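Local coordinates for heme-binding protein A / AI-2 binding protein A (PDB 6OFQ), which binds peptides such as STSA in the periplasm, serving as the substrate-binding protein of an ABC transporter that probably imports them, at residues 503-508 / 516-521; 54-59 / 522-527; 292-297 / 326-331. All blocks are in the same frame, centred on the assembly; numbering follows the deposited sequence. Where two conformers were deposited one is given.

Contact 1: residues 503-508 / 516-521; sequences PYSVVP and YKTTGV
Ser505 and Thr518 mark the closest approach of the two backbones, with Ser505 CA 6.4 Å from Thr518 CA. Strand 497-510 and the irregular chain that follows strand 513-514 form no hydrogen bond with each other here. In this type II periplasmic binding protein the chain leaves the strand and turns back, so that Tyr516 meets Val507 and Thr518 meets Ser505, and then departs. Ser505 and Val507 bond through their backbones to Ser288 and Asp286 of strand 283-288. The strand alternates in the usual way, Ser505 and Val507 facing the loop while Val506 turns from it.

Val507 carries the apolar part, working with both methyls. With CG1 anti to the backbone N (chi1 174°), that branch meets the Tyr516 ring obliquely, Val507 CG1 lying 3.8 Å from Tyr516 CE2. The side chains of Val507 and Thr518 run antiparallel past one another, with Val507 CG2 3.8 Å from Thr518 CG2. Beyond the ring, the Tyr516 hydroxyl is hydrogen-bonded to Asn524, which fixes the far end of the side chain. Leu265 packs on both Val507 and Tyr516.

Around Ser505 the contact is more polar. Thr518 turns CB and its methyl to Ser505, and its hydroxyl is hydrogen-bonded to that of Ser288. A single water joins the segments. It donates to Thr518 O at 2.8 Å; its other leg, 2.7 Å to Ser505 OG, holds for one of two modelled serine conformers and is less certain.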
loop_
_atom_site.group_PDB
_atom_site.type_symbol
_atom_site.label_atom_id
_atom_site.label_comp_id
_atom_site.label_asym_id
_atom_site.label_seq_id
_atom_site.Cartn_x
_atom_site.Cartn_y
_atom_site.Cartn_z
ATOM N N PRO A 503 -1.856 -6.938 11.879
ATOM C CA PRO A 503 -1.389 -8.309 11.690
ATOM C C PRO A 503 0.116 -8.368 11.682
ATOM O O PRO A 503 0.779 -7.443 11.189
ATOM C CB PRO A 503 -1.917 -8.683 10.300
ATOM C CG PRO A 503 -3.042 -7.722 10.055
ATOM C CD PRO A 503 -2.641 -6.425 10.740
ATOM N N TYR A 504 0.665 -9.429 12.224
ATOM C CA TYR A 504 2.084 -9.647 12.069
ATOM C C TYR A 504 2.376 -9.945 10.590
ATOM O O TYR A 504 1.492 -10.438 9.867
ATOM C CB TYR A 504 2.476 -10.908 12.853
ATOM C CG TYR A 504 2.339 -10.823 14.331
ATOM C CD1 TYR A 504 2.179 -9.654 15.016
ATOM C CD2 TYR A 504 2.410 -11.998 15.060
ATOM C CE1 TYR A 504 2.051 -9.639 16.404
ATOM C CE2 TYR A 504 2.299 -12.013 16.426
ATOM C CZ TYR A 504 2.080 -10.856 17.079
ATOM O OH TYR A 504 1.965 -10.874 18.470
ATOM N N SER A 505 3.558 -9.593 10.119
ATOM C CA SER A 505 3.977 -10.000 8.771
ATOM C C SER A 505 4.457 -11.449 8.916
ATOM O O SER A 505 5.430 -11.680 9.642
ATOM C CB SER A 505 5.141 -9.181 8.202
ATOM O OG SER A 505 5.382 -9.658 6.898
ATOM N N VAL A 506 3.882 -12.366 8.144
ATOM C CA VAL A 506 4.134 -13.796 8.269
ATOM C C VAL A 506 4.401 -14.379 6.885
ATOM O O VAL A 506 3.477 -14.358 6.049
ATOM C CB VAL A 506 3.004 -14.562 8.966
ATOM C CG1 VAL A 506 3.364 -16.052 9.104
ATOM C CG2 VAL A 506 2.728 -13.948 10.320
ATOM N N VAL A 507 5.661 -14.730 6.594
ATOM C CA VAL A 507 6.072 -15.056 5.212
ATOM C C VAL A 507 6.799 -16.383 5.177
ATOM O O VAL A 507 7.975 -16.481 5.486
ATOM C CB VAL A 507 6.937 -13.938 4.588
ATOM C CG1 VAL A 507 7.431 -14.434 3.211
ATOM C CG2 VAL A 507 6.170 -12.662 4.414
ATOM N N PRO A 508 6.067 -17.452 4.778
ATOM C CA PRO A 508 6.755 -18.741 4.603
ATOM C C PRO A 508 7.586 -18.845 3.332
ATOM O O PRO A 508 7.224 -18.270 2.291
ATOM C CB PRO A 508 5.566 -19.707 4.449
ATOM C CG PRO A 508 4.347 -18.978 4.923
ATOM C CD PRO A 508 4.617 -17.535 4.573
ATOM N N TYR A 516 15.421 -12.024 1.713
ATOM C CA TYR A 516 14.123 -11.371 1.802
ATOM C C TYR A 516 13.973 -10.807 3.212
ATOM O O TYR A 516 14.372 -11.463 4.172
ATOM C CB TYR A 516 13.007 -12.357 1.506
ATOM C CG TYR A 516 11.607 -11.768 1.499
ATOM C CD1 TYR A 516 11.125 -11.131 0.359
ATOM C CD2 TYR A 516 10.811 -11.783 2.626
ATOM C CE1 TYR A 516 9.840 -10.641 0.301
ATOM C CE2 TYR A 516 9.524 -11.288 2.586
ATOM C CZ TYR A 516 9.082 -10.663 1.444
ATOM O OH TYR A 516 7.792 -10.126 1.379
ATOM N N LYS A 517 13.289 -9.677 3.307
ATOM C CA LYS A 517 13.075 -9.050 4.627
ATOM C C LYS A 517 11.601 -8.686 4.741
ATOM O O LYS A 517 11.026 -8.065 3.864
ATOM C CB LYS A 517 14.017 -7.862 4.806
ATOM C CG LYS A 517 15.436 -8.289 5.156
ATOM C CD LYS A 517 16.432 -7.180 5.350
ATOM C CE LYS A 517 17.777 -7.729 5.793
ATOM N NZ LYS A 517 18.234 -9.023 5.248
ATOM N N THR A 518 11.008 -9.014 5.892
ATOM C CA THR A 518 9.631 -8.633 6.164
ATOM C C THR A 518 9.550 -7.183 6.766
ATOM O O THR A 518 8.471 -6.631 6.868
ATOM C CB THR A 518 8.917 -9.571 7.174
ATOM O OG1 THR A 518 9.682 -9.553 8.397
ATOM C CG2 THR A 518 8.754 -10.949 6.590
ATOM N N THR A 519 10.689 -6.662 7.189
ATOM C CA THR A 519 10.805 -5.353 7.845
ATOM C C THR A 519 10.897 -4.226 6.828
ATOM O O THR A 519 11.281 -4.409 5.683
ATOM C CB THR A 519 12.028 -5.335 8.768
ATOM O OG1 THR A 519 13.227 -5.650 8.057
ATOM C CG2 THR A 519 11.806 -6.354 9.935
ATOM N N GLY A 520 10.548 -3.033 7.295
ATOM C CA GLY A 520 10.647 -1.808 6.498
ATOM C C GLY A 520 9.536 -1.711 5.488
ATOM O O GLY A 520 8.474 -2.300 5.649
ATOM N N VAL A 521 9.690 -0.858 4.483
ATOM C CA VAL A 521 8.650 -0.632 3.456
ATOM C C VAL A 521 9.166 -1.131 2.097
ATOM O O VAL A 521 10.351 -1.342 1.840
ATOM C CB VAL A 521 8.235 0.865 3.441
ATOM C CG1 VAL A 521 7.579 1.280 4.762
ATOM C CG2 VAL A 521 9.421 1.748 3.098
HETATM O O HOH W 1 6.327 -7.618 5.378
#

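Contact 2: residues 54-59 / 522-527; sequences SYVATG and SVNRFF
A type I beta turn, Ser522 to Arg525, rests on helix 52-61, bringing Asn524 next to Val56 and Arg525 next to Gly59. Ser522 opens the turn, and its carbonyl is held by the arginine that closes it: Arg525 NE donates to Ser522 O at 2.9 Å and 171°, onto a lone pair and only 2° out of the guanidinium plane. A weak second bond from Arg525 NH2 reaches the same oxygen.

Asn524 points at the helix. Asn524 ND2 passes 4.1 Å from Val56 CG2, while OD1 is engaged by Tyr516. Arg525 then runs past Gly59, where there is no side chain in the way, and Arg525 CG sits 3.7 Å from Gly59 O. The guanidinium continues to Phe68 O and Val521 O.

Asn60, the next residue of the helix, ties the two chains together: its ND2 bonds to both Val56 O and Asn524 O, and its OD1 takes Phe526 N. The Phe526 ring lies with one face to the turn, Asn524 O 3.4 Å from its plane and over its centre. At the edge of that ring, near its plane, Val56 CG1 stands 4.2 Å from Phe526 CZ.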
loop_
_atom_site.group_PDB
_atom_site.type_symbol
_atom_site.label_atom_id
_atom_site.label_comp_id
_atom_site.label_asym_id
_atom_site.label_seq_id
_atom_site.Cartn_x
_atom_site.Cartn_y
_atom_site.Cartn_z
ATOM N N SER A 54 -0.379 -5.109 -6.912
ATOM C CA SER A 54 0.139 -4.443 -8.101
ATOM C C SER A 54 1.619 -4.048 -7.933
ATOM O O SER A 54 2.411 -4.172 -8.876
ATOM C CB SER A 54 -0.641 -3.203 -8.458
ATOM O OG SER A 54 -2.028 -3.475 -8.751
ATOM N N TYR A 55 1.950 -3.550 -6.741
ATOM C CA TYR A 55 3.320 -3.094 -6.531
ATOM C C TYR A 55 4.351 -4.176 -6.434
ATOM O O TYR A 55 5.539 -3.830 -6.529
ATOM C CB TYR A 55 3.385 -2.110 -5.339
ATOM C CG TYR A 55 2.579 -0.846 -5.522
ATOM C CD1 TYR A 55 2.239 -0.305 -6.751
ATOM C CD2 TYR A 55 2.188 -0.093 -4.384
ATOM C CE1 TYR A 55 1.528 0.866 -6.824
ATOM C CE2 TYR A 55 1.535 1.096 -4.461
ATOM C CZ TYR A 55 1.172 1.581 -5.692
ATOM O OH TYR A 55 0.550 2.820 -5.793
ATOM N N VAL A 56 3.920 -5.433 -6.246
ATOM C CA VAL A 56 4.903 -6.501 -6.335
ATOM C C VAL A 56 5.699 -6.421 -7.635
ATOM O O VAL A 56 6.942 -6.445 -7.599
ATOM C CB VAL A 56 4.217 -7.881 -6.204
ATOM C CG1 VAL A 56 5.257 -8.985 -6.435
ATOM C CG2 VAL A 56 3.516 -8.051 -4.863
ATOM N N ALA A 57 5.023 -6.303 -8.760
ATOM C CA ALA A 57 5.750 -6.164 -10.021
ATOM C C ALA A 57 6.371 -4.779 -10.245
ATOM O O ALA A 57 7.578 -4.676 -10.515
ATOM C CB ALA A 57 4.885 -6.529 -11.220
ATOM N N THR A 58 5.565 -3.743 -10.033
ATOM C CA THR A 58 6.042 -2.423 -10.443
ATOM C C THR A 58 7.213 -1.930 -9.597
ATOM O O THR A 58 8.109 -1.247 -10.078
ATOM C CB THR A 58 4.907 -1.391 -10.447
ATOM O OG1 THR A 58 4.461 -1.196 -9.101
ATOM C CG2 THR A 58 3.766 -1.755 -11.315
ATOM N N GLY A 59 7.247 -2.319 -8.318
ATOM C CA GLY A 59 8.343 -1.931 -7.444
ATOM C C GLY A 59 9.695 -2.471 -7.851
ATOM O O GLY A 59 10.739 -1.935 -7.453
ATOM N N SER A 522 8.249 -1.229 1.165
ATOM C CA SER A 522 8.493 -1.792 -0.161
ATOM C C SER A 522 9.234 -3.131 -0.048
ATOM O O SER A 522 10.351 -3.336 -0.558
ATOM C CB SER A 522 9.211 -0.801 -1.093
ATOM O OG SER A 522 9.209 -1.331 -2.430
ATOM N N VAL A 523 8.612 -4.054 0.670
ATOM C CA VAL A 523 9.288 -5.296 1.009
ATOM C C VAL A 523 9.449 -6.315 -0.111
ATOM O O VAL A 523 10.216 -7.255 0.007
ATOM C CB VAL A 523 8.643 -5.988 2.253
ATOM C CG1 VAL A 523 8.557 -5.026 3.420
ATOM C CG2 VAL A 523 7.256 -6.513 1.903
ATOM N N ASN A 524 8.622 -6.162 -1.147
ATOM C CA ASN A 524 8.610 -7.104 -2.273
ATOM C C ASN A 524 9.452 -6.715 -3.443
ATOM O O ASN A 524 9.208 -7.136 -4.572
ATOM C CB ASN A 524 7.178 -7.457 -2.664
ATOM C CG ASN A 524 6.466 -8.170 -1.521
ATOM O OD1 ASN A 524 6.998 -9.098 -0.925
ATOM N ND2 ASN A 524 5.282 -7.674 -1.153
ATOM N N ARG A 525 10.475 -5.908 -3.179
ATOM C CA ARG A 525 11.604 -5.747 -4.096
ATOM C C ARG A 525 12.511 -6.957 -3.902
ATOM O O ARG A 525 12.786 -7.364 -2.756
ATOM C CB ARG A 525 12.377 -4.486 -3.735
ATOM C CG ARG A 525 11.598 -3.248 -4.133
ATOM C CD ARG A 525 12.259 -1.977 -3.643
ATOM N NE ARG A 525 12.245 -1.906 -2.186
ATOM C CZ ARG A 525 13.040 -1.152 -1.484
ATOM N NH1 ARG A 525 13.990 -0.442 -2.052
ATOM N NH2 ARG A 525 12.860 -1.104 -0.171
ATOM N N PHE A 526 12.908 -7.609 -4.998
ATOM C CA PHE A 526 13.654 -8.865 -4.936
ATOM C C PHE A 526 15.131 -8.702 -5.204
ATOM O O PHE A 526 15.826 -9.693 -5.280
ATOM C CB PHE A 526 13.050 -9.883 -5.938
ATOM C CG PHE A 526 11.599 -10.156 -5.678
ATOM C CD1 PHE A 526 11.150 -10.655 -4.453
ATOM C CD2 PHE A 526 10.659 -9.878 -6.642
ATOM C CE1 PHE A 526 9.800 -10.792 -4.155
ATOM C CE2 PHE A 526 9.308 -10.091 -6.375
ATOM C CZ PHE A 526 8.878 -10.562 -5.151
ATOM N N PHE A 527 15.663 -7.494 -5.411
ATOM C CA PHE A 527 17.066 -7.294 -5.733
ATOM C C PHE A 527 18.065 -7.852 -4.743
ATOM O O PHE A 527 19.207 -8.081 -5.161
ATOM C CB PHE A 527 17.358 -5.852 -6.185
ATOM C CG PHE A 527 17.149 -4.714 -5.194
ATOM C CD1 PHE A 527 16.361 -4.743 -4.038
ATOM C CD2 PHE A 527 17.713 -3.507 -5.538
ATOM C CE1 PHE A 527 16.171 -3.605 -3.230
ATOM C CE2 PHE A 527 17.514 -2.369 -4.777
ATOM C CZ PHE A 527 16.758 -2.414 -3.618
#

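Contact 3: residues 292-297 / 326-331; sequences LASWLS and VIYEGF
This is a narrow polar contact between two side chains, Ser294 and Tyr328, reaching across from the sheet of strands 292-298, 423-429 and 497-510 to the C-terminal end of helix 320-328. Both segments belong to the family 5 extracellular solute-binding region. The backbones stay well apart, 11.3 Å from Ser294 CA to Tyr328 CA, and the length of the tyrosine spans the gap. Only 54 Å² is buried between the segments, yet both residues are buried in the protein.

The two hydroxyls face each other, Ser294 OG being 3.3 Å from Tyr328 OH. A water bonded to both, 2.9 Å from Ser294 OG and 2.7 Å from Tyr328 OH, completes a small triangle of oxygens. Ser294 OG stands anti to the backbone N (chi1 -178°), on the side of Tyr328 OH, which also comes within 3.6 Å of Ser294 CB. Ile327 CG2 lies 3.7 Å above one face of the Tyr328 ring, offset toward the rim.

The chain leaves the helix through a type I' turn from Tyr328 to Phe331, in which Glu329 and Gly330 both have positive phi. Phe331 N closes it with a 2.9 Å bond to Tyr328 O, and that same oxygen lies at the edge of the Phe331 ring, in its plane.

Strand 497-510 lies next to Ser294, bonding to its backbone through Leu500 and Ala501, and Ala501 and Pro503 also touch Tyr328. Leu271 packs on the tyrosine too, while Trp295, whose first side-chain bond points away from the helix, packs on strand 423-429 and meets the rings of Tyr497 (edge-to-face) and Trp443.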
loop_
_atom_site.group_PDB
_atom_site.type_symbol
_atom_site.label_atom_id
_atom_site.label_comp_id
_atom_site.label_asym_id
_atom_site.label_seq_id
_atom_site.Cartn_x
_atom_site.Cartn_y
_atom_site.Cartn_z
ATOM N N LEU A 292 1.423 -2.940 9.237
ATOM C CA LEU A 292 0.094 -3.223 8.685
ATOM C C LEU A 292 -1.021 -2.892 9.643
ATOM O O LEU A 292 -0.922 -3.117 10.851
ATOM C CB LEU A 292 -0.015 -4.748 8.438
ATOM C CG LEU A 292 1.031 -5.360 7.504
ATOM C CD1 LEU A 292 1.300 -6.839 7.722
ATOM C CD2 LEU A 292 0.484 -5.158 6.100
ATOM N N ALA A 293 -2.160 -2.444 9.122
ATOM C CA ALA A 293 -3.375 -2.298 9.900
ATOM C C ALA A 293 -4.537 -2.868 9.088
ATOM O O ALA A 293 -4.532 -2.782 7.852
ATOM C CB ALA A 293 -3.664 -0.856 10.284
ATOM N N SER A 294 -5.492 -3.499 9.769
ATOM C CA SER A 294 -6.696 -4.103 9.166
ATOM C C SER A 294 -7.896 -3.692 10.001
ATOM O O SER A 294 -7.881 -3.794 11.212
ATOM C CB SER A 294 -6.514 -5.643 9.184
ATOM O OG SER A 294 -7.635 -6.251 8.566
ATOM N N TRP A 295 -8.976 -3.297 9.314
ATOM C CA TRP A 295 -10.133 -2.682 10.025
ATOM C C TRP A 295 -11.400 -2.882 9.213
ATOM O O TRP A 295 -11.347 -3.426 8.113
ATOM C CB TRP A 295 -9.896 -1.206 10.392
ATOM C CG TRP A 295 -9.786 -0.267 9.236
ATOM C CD1 TRP A 295 -10.792 0.423 8.653
ATOM C CD2 TRP A 295 -8.619 0.022 8.471
ATOM N NE1 TRP A 295 -10.319 1.184 7.611
ATOM C CE2 TRP A 295 -8.976 0.968 7.476
ATOM C CE3 TRP A 295 -7.287 -0.366 8.551
ATOM C CZ2 TRP A 295 -8.058 1.475 6.567
ATOM C CZ3 TRP A 295 -6.392 0.129 7.659
ATOM C CH2 TRP A 295 -6.782 1.022 6.662
ATOM N N LEU A 296 -12.504 -2.476 9.782
ATOM C CA LEU A 296 -13.749 -2.482 9.061
ATOM C C LEU A 296 -14.083 -1.034 8.713
ATOM O O LEU A 296 -14.235 -0.205 9.632
ATOM C CB LEU A 296 -14.779 -3.185 9.920
ATOM C CG LEU A 296 -16.169 -3.390 9.326
ATOM C CD1 LEU A 296 -16.163 -4.418 8.196
ATOM C CD2 LEU A 296 -17.146 -3.843 10.404
ATOM N N SER A 297 -14.163 -0.677 7.438
ATOM C CA SER A 297 -14.687 0.618 6.990
ATOM C C SER A 297 -16.193 0.655 7.276
ATOM O O SER A 297 -16.846 -0.379 7.066
ATOM C CB SER A 297 -14.545 0.834 5.463
ATOM O OG SER A 297 -13.180 0.918 5.067
ATOM N N VAL A 326 -9.487 -16.356 16.320
ATOM C CA VAL A 326 -10.117 -17.056 15.212
ATOM C C VAL A 326 -9.553 -16.816 13.841
ATOM O O VAL A 326 -9.397 -17.741 13.035
ATOM C CB VAL A 326 -11.628 -16.729 15.122
ATOM C CG1 VAL A 326 -12.299 -17.389 13.921
ATOM C CG2 VAL A 326 -12.237 -17.250 16.399
ATOM N N ILE A 327 -9.396 -15.544 13.504
ATOM C CA ILE A 327 -9.028 -15.171 12.180
ATOM C C ILE A 327 -7.529 -15.252 12.079
ATOM O O ILE A 327 -7.018 -15.586 11.023
ATOM C CB ILE A 327 -9.481 -13.758 11.740
ATOM C CG1 ILE A 327 -10.982 -13.674 11.504
ATOM C CG2 ILE A 327 -8.758 -13.257 10.487
ATOM C CD1 ILE A 327 -11.896 -14.621 12.251
ATOM N N TYR A 328 -6.810 -14.767 13.077
ATOM C CA TYR A 328 -5.381 -14.670 12.949
ATOM C C TYR A 328 -4.572 -15.699 13.673
ATOM O O TYR A 328 -3.344 -15.713 13.616
ATOM C CB TYR A 328 -4.900 -13.253 13.376
ATOM C CG TYR A 328 -5.273 -12.119 12.401
ATOM C CD1 TYR A 328 -4.604 -11.922 11.205
ATOM C CD2 TYR A 328 -6.386 -11.342 12.643
ATOM C CE1 TYR A 328 -5.019 -10.976 10.286
ATOM C CE2 TYR A 328 -6.794 -10.354 11.752
ATOM C CZ TYR A 328 -6.115 -10.187 10.578
ATOM O OH TYR A 328 -6.559 -9.168 9.749
ATOM N N GLU A 329 -5.243 -16.593 14.420
ATOM C CA GLU A 329 -4.552 -17.559 15.238
ATOM C C GLU A 329 -3.475 -16.947 16.100
ATOM O O GLU A 329 -2.428 -17.522 16.402
ATOM C CB GLU A 329 -3.969 -18.679 14.367
ATOM C CG GLU A 329 -5.054 -19.346 13.563
ATOM C CD GLU A 329 -5.818 -20.434 14.333
ATOM O OE1 GLU A 329 -5.358 -20.941 15.356
ATOM O OE2 GLU A 329 -6.923 -20.692 13.852
ATOM N N GLY A 330 -3.789 -15.750 16.600
ATOM C CA GLY A 330 -2.887 -15.096 17.495
ATOM C C GLY A 330 -1.787 -14.255 16.872
ATOM O O GLY A 330 -1.006 -13.591 17.563
ATOM N N PHE A 331 -1.646 -14.350 15.550
ATOM C CA PHE A 331 -0.529 -13.693 14.827
ATOM C C PHE A 331 -0.887 -12.232 14.471
ATOM O O PHE A 331 -0.838 -11.824 13.313
ATOM C CB PHE A 331 -0.226 -14.444 13.522
ATOM C CG PHE A 331 0.385 -15.792 13.740
ATOM C CD1 PHE A 331 1.753 -15.946 13.919
ATOM C CD2 PHE A 331 -0.397 -16.915 13.695
ATOM C CE1 PHE A 331 2.332 -17.214 14.074
ATOM C CE2 PHE A 331 0.153 -18.178 13.839
ATOM C CZ PHE A 331 1.499 -18.330 14.037
HETATM O O HOH W 2 -9.190 -8.450 9.625
#

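In the fold
Along the chain, contact 2 closes the longest loop, joining helix 52-61 to residues 522-527 near the C-terminus; contacts 3 and 1 follow one another inside it. Contacts 1 and 2 have centres 13 Å apart and share one continuous piece of chain, 516-527, which first meets strand 497-510 and then crosses to the helix. Contacts 1 and 3, centres 15 Å apart, meet on the sheet in which strands 497-510 and 292-298 are neighbours, and Tyr504 N bonds to Phe331 O at 3.0 Å. Contacts 2 and 3 do not touch; their centres are 23 Å apart. Strand 497-510 and the chain after it thus touch strand 292-298, the 328-331 turn and helix 52-61.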